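Local coordinates for alginate lyase A1-II' (Sphingomonas sp. A1, PDB 2CWS), which probably cleaves the polysaccharide alginate by a lyase reaction, this chain being the alginate lyase domain of a polysaccharide lyase family 7 enzyme, at residues D46-F51 with I217-S222; K92-T97 with L161-I166; S147-Y152 with R182-V187. One frame throughout, in Å; residues are numbered along the deposited sequence.

Interaction 1. Residues D46-F51 with I217-S222; sequences DGAMTF and IAKLYS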
loop_
_atom_site.group_PDB
_atom_site.type_symbol
_atom_site.label_atom_id
_atom_site.label_comp_id
_atom_site.label_asym_id
_atom_site.label_seq_id
_atom_site.Cartn_x
_atom_site.Cartn_y
_atom_site.Cartn_z
ATOM N N ASP A 46 -15.007 -10.273 -12.000
ATOM C CA ASP A 46 -15.047 -11.039 -10.756
ATOM C C ASP A 46 -15.331 -10.154 -9.549
ATOM O O ASP A 46 -15.244 -10.675 -8.445
ATOM C CB ASP A 46 -13.730 -11.805 -10.557
ATOM C CG ASP A 46 -12.517 -10.905 -10.435
ATOM O OD1 ASP A 46 -12.630 -9.673 -10.487
ATOM O OD2 ASP A 46 -11.394 -11.472 -10.292
ATOM N N GLY A 47 -15.696 -8.881 -9.780
ATOM C CA GLY A 47 -15.989 -7.974 -8.677
ATOM C C GLY A 47 -14.762 -7.310 -8.081
ATOM O O GLY A 47 -14.921 -6.442 -7.204
ATOM N N ALA A 48 -13.563 -7.693 -8.488
ATOM C CA ALA A 48 -12.391 -7.108 -7.812
ATOM C C ALA A 48 -12.206 -5.659 -8.164
ATOM O O ALA A 48 -12.379 -5.229 -9.301
ATOM C CB ALA A 48 -11.104 -7.822 -8.264
ATOM N N MET A 49 -11.756 -4.903 -7.135
ATOM C CA MET A 49 -11.204 -3.553 -7.370
ATOM C C MET A 49 -9.813 -3.778 -7.984
ATOM O O MET A 49 -8.940 -4.404 -7.357
ATOM C CB MET A 49 -11.160 -2.796 -6.069
ATOM C CG MET A 49 -10.431 -1.461 -6.111
ATOM S SD MET A 49 -10.745 -0.418 -4.692
ATOM C CE MET A 49 -10.223 -1.467 -3.343
ATOM N N THR A 50 -9.623 -3.279 -9.209
ATOM C CA THR A 50 -8.500 -3.655 -10.050
ATOM C C THR A 50 -7.692 -2.406 -10.361
ATOM O O THR A 50 -8.243 -1.399 -10.829
ATOM C CB THR A 50 -9.047 -4.321 -11.319
ATOM O OG1 THR A 50 -9.872 -5.410 -10.973
ATOM C CG2 THR A 50 -7.857 -4.896 -12.146
ATOM N N PHE A 51 -6.387 -2.509 -10.134
ATOM C CA PHE A 51 -5.441 -1.398 -10.284
ATOM C C PHE A 51 -4.492 -1.732 -11.417
ATOM O O PHE A 51 -3.790 -2.774 -11.346
ATOM C CB PHE A 51 -4.599 -1.240 -9.011
ATOM C CG PHE A 51 -5.412 -0.976 -7.748
ATOM C CD1 PHE A 51 -5.608 0.337 -7.313
ATOM C CD2 PHE A 51 -5.928 -2.024 -7.011
ATOM C CE1 PHE A 51 -6.281 0.576 -6.133
ATOM C CE2 PHE A 51 -6.626 -1.775 -5.836
ATOM C CZ PHE A 51 -6.788 -0.471 -5.377
ATOM N N ILE A 217 -1.038 -5.475 -13.033
ATOM C CA ILE A 217 -2.422 -5.493 -12.553
ATOM C C ILE A 217 -2.433 -6.147 -11.185
ATOM O O ILE A 217 -1.947 -7.272 -11.046
ATOM C CB ILE A 217 -3.345 -6.284 -13.483
ATOM C CG1 ILE A 217 -3.383 -5.698 -14.907
ATOM C CG2 ILE A 217 -4.747 -6.377 -12.889
ATOM C CD1 ILE A 217 -4.050 -6.623 -15.937
ATOM N N ALA A 218 -3.029 -5.460 -10.216
ATOM C CA ALA A 218 -3.282 -6.053 -8.901
ATOM C C ALA A 218 -4.764 -5.881 -8.588
ATOM O O ALA A 218 -5.390 -4.914 -9.048
ATOM C CB ALA A 218 -2.456 -5.388 -7.800
ATOM N N LYS A 219 -5.315 -6.825 -7.817
ATOM C CA LYS A 219 -6.702 -6.836 -7.449
ATOM C C LYS A 219 -6.902 -6.922 -5.954
ATOM O O LYS A 219 -6.094 -7.580 -5.254
ATOM C CB LYS A 219 -7.393 -8.099 -8.052
ATOM C CG LYS A 219 -7.669 -7.941 -9.525
ATOM C CD LYS A 219 -8.342 -9.201 -10.111
ATOM C CE LYS A 219 -8.911 -8.890 -11.490
ATOM N NZ LYS A 219 -9.640 -10.080 -12.067
ATOM N N LEU A 220 -7.987 -6.310 -5.494
ATOM C CA LEU A 220 -8.458 -6.478 -4.117
ATOM C C LEU A 220 -9.927 -6.926 -4.167
ATOM O O LEU A 220 -10.731 -6.405 -4.917
ATOM C CB LEU A 220 -8.338 -5.181 -3.321
ATOM C CG LEU A 220 -6.876 -4.711 -3.079
ATOM C CD1 LEU A 220 -6.856 -3.367 -2.398
ATOM C CD2 LEU A 220 -6.108 -5.727 -2.262
ATOM N N TYR A 221 -10.229 -7.882 -3.256
ATOM C CA TYR A 221 -11.602 -8.355 -3.064
ATOM C C TYR A 221 -12.177 -7.859 -1.742
ATOM O O TYR A 221 -13.383 -7.785 -1.592
ATOM C CB TYR A 221 -11.660 -9.902 -3.061
ATOM C CG TYR A 221 -11.249 -10.470 -4.410
ATOM C CD1 TYR A 221 -9.944 -10.890 -4.611
ATOM C CD2 TYR A 221 -12.142 -10.540 -5.462
ATOM C CE1 TYR A 221 -9.529 -11.386 -5.825
ATOM C CE2 TYR A 221 -11.718 -11.040 -6.683
ATOM C CZ TYR A 221 -10.439 -11.458 -6.866
ATOM O OH TYR A 221 -9.992 -11.977 -8.068
ATOM N N SER A 222 -11.314 -7.465 -0.801
ATOM C CA SER A 222 -11.772 -6.883 0.466
ATOM C C SER A 222 -10.636 -5.982 0.971
ATOM O O SER A 222 -9.458 -6.255 0.669
ATOM C CB SER A 222 -12.149 -7.961 1.480
ATOM O OG SER A 222 -11.043 -8.778 1.739
HETATM O O HOH W 1 -12.246 -11.028 -13.557
#

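Interaction 2. Residues K92-T97 with L161-I166; sequences KLSGKT and LYNMEI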
loop_
_atom_site.group_PDB
_atom_site.type_symbol
_atom_site.label_atom_id
_atom_site.label_comp_id
_atom_site.label_asym_id
_atom_site.label_seq_id
_atom_site.Cartn_x
_atom_site.Cartn_y
_atom_site.Cartn_z
ATOM N N LYS A 92 -6.524 -4.981 6.863
ATOM C CA LYS A 92 -6.742 -6.321 6.353
ATOM C C LYS A 92 -7.175 -6.217 4.900
ATOM O O LYS A 92 -7.946 -5.334 4.538
ATOM C CB LYS A 92 -7.845 -7.092 7.100
ATOM C CG LYS A 92 -7.538 -7.228 8.570
ATOM C CD LYS A 92 -8.705 -8.010 9.202
ATOM C CE LYS A 92 -8.981 -9.207 8.301
ATOM N NZ LYS A 92 -10.060 -10.090 8.785
ATOM N N LEU A 93 -6.665 -7.111 4.061
ATOM C CA LEU A 93 -7.130 -7.123 2.681
ATOM C C LEU A 93 -7.058 -8.551 2.176
ATOM O O LEU A 93 -6.307 -9.406 2.677
ATOM C CB LEU A 93 -6.343 -6.129 1.797
ATOM C CG LEU A 93 -4.815 -6.353 1.690
ATOM C CD1 LEU A 93 -4.424 -7.408 0.649
ATOM C CD2 LEU A 93 -4.190 -5.023 1.255
ATOM N N SER A 94 -7.795 -8.792 1.097
ATOM C CA SER A 94 -7.641 -10.020 0.330
ATOM C C SER A 94 -7.494 -9.613 -1.130
ATOM O O SER A 94 -8.180 -8.677 -1.565
ATOM C CB SER A 94 -8.735 -11.073 0.529
ATOM O OG SER A 94 -9.929 -10.584 -0.016
ATOM N N GLY A 95 -6.598 -10.244 -1.834
ATOM C CA GLY A 95 -6.322 -9.791 -3.197
ATOM C C GLY A 95 -5.448 -10.744 -3.934
ATOM O O GLY A 95 -5.147 -11.863 -3.462
ATOM N N LYS A 96 -4.999 -10.338 -5.107
ATOM C CA LYS A 96 -4.088 -11.121 -5.915
ATOM C C LYS A 96 -3.355 -10.181 -6.875
ATOM O O LYS A 96 -3.831 -9.096 -7.164
ATOM C CB LYS A 96 -4.757 -12.231 -6.759
ATOM C CG LYS A 96 -5.842 -11.705 -7.712
ATOM C CD LYS A 96 -6.266 -12.716 -8.759
ATOM C CE LYS A 96 -7.019 -13.820 -8.076
ATOM N NZ LYS A 96 -7.288 -14.952 -9.055
ATOM N N THR A 97 -2.196 -10.657 -7.325
ATOM C CA THR A 97 -1.489 -9.946 -8.409
ATOM C C THR A 97 -1.718 -10.754 -9.652
ATOM O O THR A 97 -1.423 -11.955 -9.714
ATOM C CB THR A 97 -0.021 -9.768 -8.024
ATOM O OG1 THR A 97 0.057 -8.829 -6.938
ATOM C CG2 THR A 97 0.771 -9.171 -9.188
ATOM N N LEU A 161 -4.768 -16.054 -4.501
ATOM C CA LEU A 161 -5.391 -15.121 -3.579
ATOM C C LEU A 161 -4.573 -15.118 -2.308
ATOM O O LEU A 161 -4.236 -16.208 -1.787
ATOM C CB LEU A 161 -6.806 -15.622 -3.237
ATOM C CG LEU A 161 -7.581 -14.655 -2.336
ATOM C CD1 LEU A 161 -8.096 -13.561 -3.254
ATOM C CD2 LEU A 161 -8.696 -15.301 -1.542
ATOM N N TYR A 162 -4.271 -13.943 -1.794
ATOM C CA TYR A 162 -3.646 -13.798 -0.467
ATOM C C TYR A 162 -4.581 -13.014 0.451
ATOM O O TYR A 162 -5.279 -12.087 0.035
ATOM C CB TYR A 162 -2.279 -13.114 -0.530
ATOM C CG TYR A 162 -2.121 -11.992 -1.560
ATOM C CD1 TYR A 162 -1.454 -12.226 -2.738
ATOM C CD2 TYR A 162 -2.614 -10.715 -1.323
ATOM C CE1 TYR A 162 -1.274 -11.219 -3.694
ATOM C CE2 TYR A 162 -2.478 -9.695 -2.254
ATOM C CZ TYR A 162 -1.799 -9.957 -3.440
ATOM O OH TYR A 162 -1.629 -9.002 -4.433
ATOM N N ASN A 163 -4.540 -13.414 1.708
ATOM C CA ASN A 163 -5.156 -12.704 2.808
ATOM C C ASN A 163 -4.119 -12.024 3.683
ATOM O O ASN A 163 -3.425 -12.695 4.447
ATOM C CB ASN A 163 -5.934 -13.657 3.705
ATOM C CG ASN A 163 -7.132 -14.219 2.979
ATOM O OD1 ASN A 163 -8.000 -13.467 2.572
ATOM N ND2 ASN A 163 -7.184 -15.533 2.769
ATOM N N MET A 164 -3.995 -10.733 3.567
ATOM C CA MET A 164 -2.911 -9.978 4.167
ATOM C C MET A 164 -3.418 -9.202 5.373
ATOM O O MET A 164 -4.555 -8.731 5.367
ATOM C CB MET A 164 -2.364 -9.002 3.121
ATOM C CG MET A 164 -1.199 -8.178 3.614
ATOM S SD MET A 164 -0.669 -6.960 2.387
ATOM C CE MET A 164 -0.094 -8.049 1.073
ATOM N N GLU A 165 -2.545 -9.062 6.381
ATOM C CA GLU A 165 -2.863 -8.143 7.473
ATOM C C GLU A 165 -1.562 -7.442 7.824
ATOM O O GLU A 165 -0.499 -8.043 7.848
ATOM C CB GLU A 165 -3.420 -8.918 8.665
ATOM C CG GLU A 165 -3.817 -8.026 9.841
ATOM C CD GLU A 165 -4.505 -8.839 10.910
ATOM O OE1 GLU A 165 -4.324 -8.514 12.086
ATOM O OE2 GLU A 165 -5.210 -9.840 10.574
ATOM N N ILE A 166 -1.693 -6.150 8.099
ATOM C CA ILE A 166 -0.542 -5.367 8.571
ATOM C C ILE A 166 -1.026 -4.581 9.786
ATOM O O ILE A 166 -2.002 -3.829 9.656
ATOM C CB ILE A 166 0.054 -4.410 7.534
ATOM C CG1 ILE A 166 0.293 -5.140 6.210
ATOM C CG2 ILE A 166 1.309 -3.791 8.086
ATOM C CD1 ILE A 166 0.842 -4.197 5.112
#

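Interaction 3. Residues S147-Y152 with R182-V187; sequences SDVHNY and RSVDFV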
loop_
_atom_site.group_PDB
_atom_site.type_symbol
_atom_site.label_atom_id
_atom_site.label_comp_id
_atom_site.label_asym_id
_atom_site.label_seq_id
_atom_site.Cartn_x
_atom_site.Cartn_y
_atom_site.Cartn_z
ATOM N N SER A 147 18.904 -0.172 6.418
ATOM C CA SER A 147 18.289 -0.994 5.416
ATOM C C SER A 147 16.930 -1.499 5.904
ATOM O O SER A 147 16.340 -0.853 6.790
ATOM C CB SER A 147 19.216 -2.190 5.144
ATOM O OG SER A 147 19.071 -3.077 6.254
ATOM N N ASP A 148 16.423 -2.614 5.368
ATOM C CA ASP A 148 15.175 -3.228 5.787
ATOM C C ASP A 148 15.368 -4.579 6.463
ATOM O O ASP A 148 16.373 -5.277 6.220
ATOM C CB ASP A 148 14.279 -3.454 4.561
ATOM C CG ASP A 148 13.941 -2.182 3.808
ATOM O OD1 ASP A 148 13.550 -2.246 2.623
ATOM O OD2 ASP A 148 14.052 -1.100 4.406
ATOM N N VAL A 149 14.379 -4.958 7.264
ATOM C CA VAL A 149 14.188 -6.318 7.764
ATOM C C VAL A 149 13.244 -7.019 6.784
ATOM O O VAL A 149 12.114 -6.574 6.592
ATOM C CB VAL A 149 13.599 -6.341 9.174
ATOM C CG1 VAL A 149 13.486 -7.778 9.662
ATOM C CG2 VAL A 149 14.442 -5.449 10.129
ATOM N N HIS A 150 13.705 -8.115 6.189
ATOM C CA HIS A 150 12.883 -8.852 5.238
ATOM C C HIS A 150 12.104 -9.921 5.964
ATOM O O HIS A 150 12.556 -10.482 6.973
ATOM C CB HIS A 150 13.790 -9.480 4.157
ATOM C CG HIS A 150 14.496 -8.408 3.373
ATOM N ND1 HIS A 150 13.999 -7.933 2.203
ATOM C CD2 HIS A 150 15.605 -7.656 3.610
ATOM C CE1 HIS A 150 14.765 -6.958 1.731
ATOM N NE2 HIS A 150 15.773 -6.798 2.574
ATOM N N ASN A 151 10.910 -10.224 5.441
ATOM C CA ASN A 151 10.044 -11.269 6.021
ATOM C C ASN A 151 9.417 -12.016 4.850
ATOM O O ASN A 151 8.482 -11.488 4.195
ATOM C CB ASN A 151 8.957 -10.672 6.920
ATOM C CG ASN A 151 9.572 -9.958 8.128
ATOM O OD1 ASN A 151 9.922 -10.613 9.137
ATOM N ND2 ASN A 151 9.763 -8.637 8.041
ATOM N N TYR A 152 9.930 -13.193 4.573
ATOM C CA TYR A 152 9.585 -13.900 3.335
ATOM C C TYR A 152 8.463 -14.924 3.550
ATOM O O TYR A 152 8.538 -15.721 4.520
ATOM C CB TYR A 152 10.805 -14.666 2.786
ATOM C CG TYR A 152 11.926 -13.689 2.406
ATOM C CD1 TYR A 152 13.107 -13.616 3.106
ATOM C CD2 TYR A 152 11.735 -12.825 1.318
ATOM C CE1 TYR A 152 14.123 -12.680 2.683
ATOM C CE2 TYR A 152 12.695 -11.905 0.890
ATOM C CZ TYR A 152 13.867 -11.859 1.597
ATOM O OH TYR A 152 14.867 -10.947 1.258
ATOM N N ARG A 182 4.588 -12.455 11.225
ATOM C CA ARG A 182 5.946 -12.150 11.677
ATOM C C ARG A 182 5.927 -10.775 12.357
ATOM O O ARG A 182 5.021 -9.974 12.076
ATOM C CB ARG A 182 6.915 -12.061 10.465
ATOM C CG ARG A 182 6.689 -13.149 9.436
ATOM C CD ARG A 182 7.079 -14.569 9.886
ATOM N NE ARG A 182 6.664 -15.565 8.849
ATOM C CZ ARG A 182 7.302 -15.732 7.686
ATOM N NH1 ARG A 182 6.811 -16.600 6.805
ATOM N NH2 ARG A 182 8.414 -15.054 7.377
ATOM N N SER A 183 6.916 -10.446 13.174
ATOM C CA SER A 183 6.896 -9.120 13.808
ATOM C C SER A 183 8.276 -8.497 13.780
ATOM O O SER A 183 9.311 -9.181 13.783
ATOM C CB SER A 183 6.383 -9.202 15.263
ATOM O OG SER A 183 7.354 -9.855 16.117
ATOM N N VAL A 184 8.257 -7.173 13.789
ATOM C CA VAL A 184 9.459 -6.327 13.877
ATOM C C VAL A 184 9.170 -5.169 14.821
ATOM O O VAL A 184 8.210 -4.426 14.610
ATOM C CB VAL A 184 9.847 -5.789 12.495
ATOM C CG1 VAL A 184 11.071 -4.857 12.595
ATOM C CG2 VAL A 184 10.117 -6.923 11.501
ATOM N N ASP A 185 10.000 -4.999 15.852
ATOM C CA ASP A 185 9.809 -3.912 16.811
ATOM C C ASP A 185 10.554 -2.687 16.267
ATOM O O ASP A 185 11.706 -2.483 16.513
ATOM C CB ASP A 185 10.261 -4.365 18.189
ATOM C CG ASP A 185 10.099 -3.273 19.226
ATOM O OD1 ASP A 185 9.651 -2.175 18.882
ATOM O OD2 ASP A 185 10.420 -3.602 20.408
ATOM N N PHE A 186 9.836 -1.868 15.489
ATOM C CA PHE A 186 10.488 -0.770 14.811
ATOM C C PHE A 186 10.807 0.368 15.769
ATOM O O PHE A 186 11.916 0.899 15.702
ATOM C CB PHE A 186 9.686 -0.303 13.559
ATOM C CG PHE A 186 8.280 0.225 13.819
ATOM C CD1 PHE A 186 8.047 1.581 13.941
ATOM C CD2 PHE A 186 7.192 -0.657 13.881
ATOM C CE1 PHE A 186 6.775 2.081 14.125
ATOM C CE2 PHE A 186 5.929 -0.165 14.099
ATOM C CZ PHE A 186 5.686 1.210 14.193
ATOM N N VAL A 187 9.909 0.721 16.697
ATOM C CA VAL A 187 10.330 1.719 17.666
ATOM C C VAL A 187 11.508 1.220 18.508
ATOM O O VAL A 187 12.368 2.041 18.884
ATOM C CB VAL A 187 9.098 2.116 18.523
ATOM C CG1 VAL A 187 9.485 2.779 19.814
ATOM C CG2 VAL A 187 8.135 2.993 17.689
HETATM O O HOH W 2 10.261 -13.362 8.872
HETATM O O HOH W 3 10.714 -10.634 11.821
#

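Interaction 1. Residues D46-F51 with I217-S222
Met49-Phe51 and Ile217-Leu220 are antiparallel neighbours, their short axes 4.7 Å apart at closest approach and their N-to-C directions 158° apart. They lie in one sheet of the concanavalin-like beta-sandwich, the jelly-roll fold of polysaccharide lyase family 7. Met49 with Leu220 and Phe51 with Ala218 are hydrogen-bonded pairs, each closed by two backbone bonds; Thr50 with Lys219 between them is a non-hydrogen-bonded pair. Met49, Phe51, Ala218 and Leu220 share the apolar face. There the Met49 chain bends at its last torsion and brings CE to 4.0 Å from Leu220 CD1, while Phe51 CE2 approaches the same methyl, CD1 of Leu220, at 3.8 Å. Leu70 of strand 67-72, in the other sheet, also packs on Met49 and Phe51, which identifies this face as interior.

Polar groups gather on the opposite face and at the turn before strand 49-54. The extended Lys219 chain passes alongside Thr50 and sets CD 3.6 Å from Ala48 CB. Its NZ ends in a salt bridge with Asp46 OD2 at 2.9 Å and forms a second one with Asp44. Asp46 is held at both carboxylate oxygens. With CG between the backbone N and the carbonyl carbon (chi1 62°), OD1 accepts from Ala48 N at 3.0 Å, an Asx turn. Ala48 CB then sits over one face of the Tyr221 ring, 4.1 Å from its centroid, in a CH-pi contact. The carboxylate of Asp46 and this ring are turned 73° against each other, and Tyr221 OH donates to Asp46 OD2 at 2.7 Å. Hydroxyl and ammonium thus share one oxygen, OD2, which they reach from opposite faces of the carboxylate plane.

Interaction 2. Residues K92-T97 with L161-I166
Lys92, in the conformer given, lays its CG 4.0 Å from CG of Glu165, an aliphatic contact between two residues that form a non-hydrogen-bonded antiparallel pair. Leu93 and Met164 then form a hydrogen-bonded pair, closed by both backbone bonds, in strands whose N-to-C directions are 149° apart. Their side chains run alongside one another in the same direction, CD1 of Leu93 resting 3.6 Å from CB of Met164. The same Leu93 methyl stands at the edge of the Tyr162 ring. Ser94 belongs to the other face with Asn163; its CA makes a CA-H...O contact to Tyr162 O at 3.2 Å, and its OG, in one of two conformers, bonds to Ser222.

Gly95 pairs with Tyr162 through two further backbone bonds. Its oxygen does double duty: Gly95 O accepts from Tyr162 N at 2.8 Å and also lies 3.4 Å from the plane of the Tyr162 ring, over its centre. The ring is folded back across the glycine because chi1 of Tyr162 is 37°, with CG between the backbone N and the carbonyl carbon. A beta carbon on Gly95 would come about 3.6 Å from Tyr162 CE2, in contact with the ring. Beyond it, CA of Lys96 lies 3.6 Å from Tyr162 CZ. Thr97 fixes the far end of the ring, its OG1 hydrogen-bonded to Tyr162 OH at 3.0 Å.

Within the sheet, strand 215-228 flanks 88-99 on one side and strand 172-177 flanks 162-169 on the other. The face bearing Tyr162 and Met164 packs against the second sheet of the sandwich, with Tyr162 and Thr97 on Phe129 and Met164 on Ala127 of strand 120-130 and on Ala109 of strand 106-114.

Interaction 3. Residues S147-Y152 with R182-V187
Arg182 runs its aliphatic base past the Asn151 amide, CB lying 3.6 Å from Asn151 OD1, and the two side chains pass one another head to tail. A bend at chi2 (-69°) then carries the guanidinium onto the backbone of Tyr152. Both terminal nitrogens grip one atom end-on: NH2 of Arg182 reaches Tyr152 O at 2.9 Å and NH1 of Arg182 reaches the same Tyr152 O at 3.0 Å. The oxygen lies near the guanidinium plane, whereas both donors approach from the same face of the carbonyl. Asp180, in a salt bridge with NE, and Phe153, in a cation-pi contact, hold the group further.

Two waters bridge the strands at Asn151 OD1, each donating to it; one accepts from Arg182 NH2, the other donates to Ser183 O. Asn151 ND2 is taken by Met136 O. CG2 of Val184 meets CG1 of Val149 at 3.9 Å. A leucine in place of Arg182 would probably leave Tyr152 O without its paired donors and Asp180 without its opposite charge.

The nearest CA atoms, Asn151 CA to Arg182 CA at 7.0 Å and Val149 CA to Val184 CA at 7.7 Å, are too far apart for a beta bridge. Side chains, a backbone carbonyl and waters instead join the edges of two sheets at the side of the concanavalin-like beta-sandwich.

From the N terminus, residues 46-51 come first and wait for 217-222, near the end of the chain, so interaction 1 closes the longest loop. Inside it, 92-97 is met by 161-166 in interaction 2, and 147-152 by 182-187 in interaction 3; since 147-152 precedes 161-166, these two loops cross. Interactions 1 and 2 join consecutive strands of one sheet and touch where Tyr221 and Ser222 both face Ser94, a classic beta bulge. Interaction 3 lies across the chain's centre from interaction 1, their centres 27 Å apart, and ties the far edge strand of that sheet to the second sheet of the sandwich.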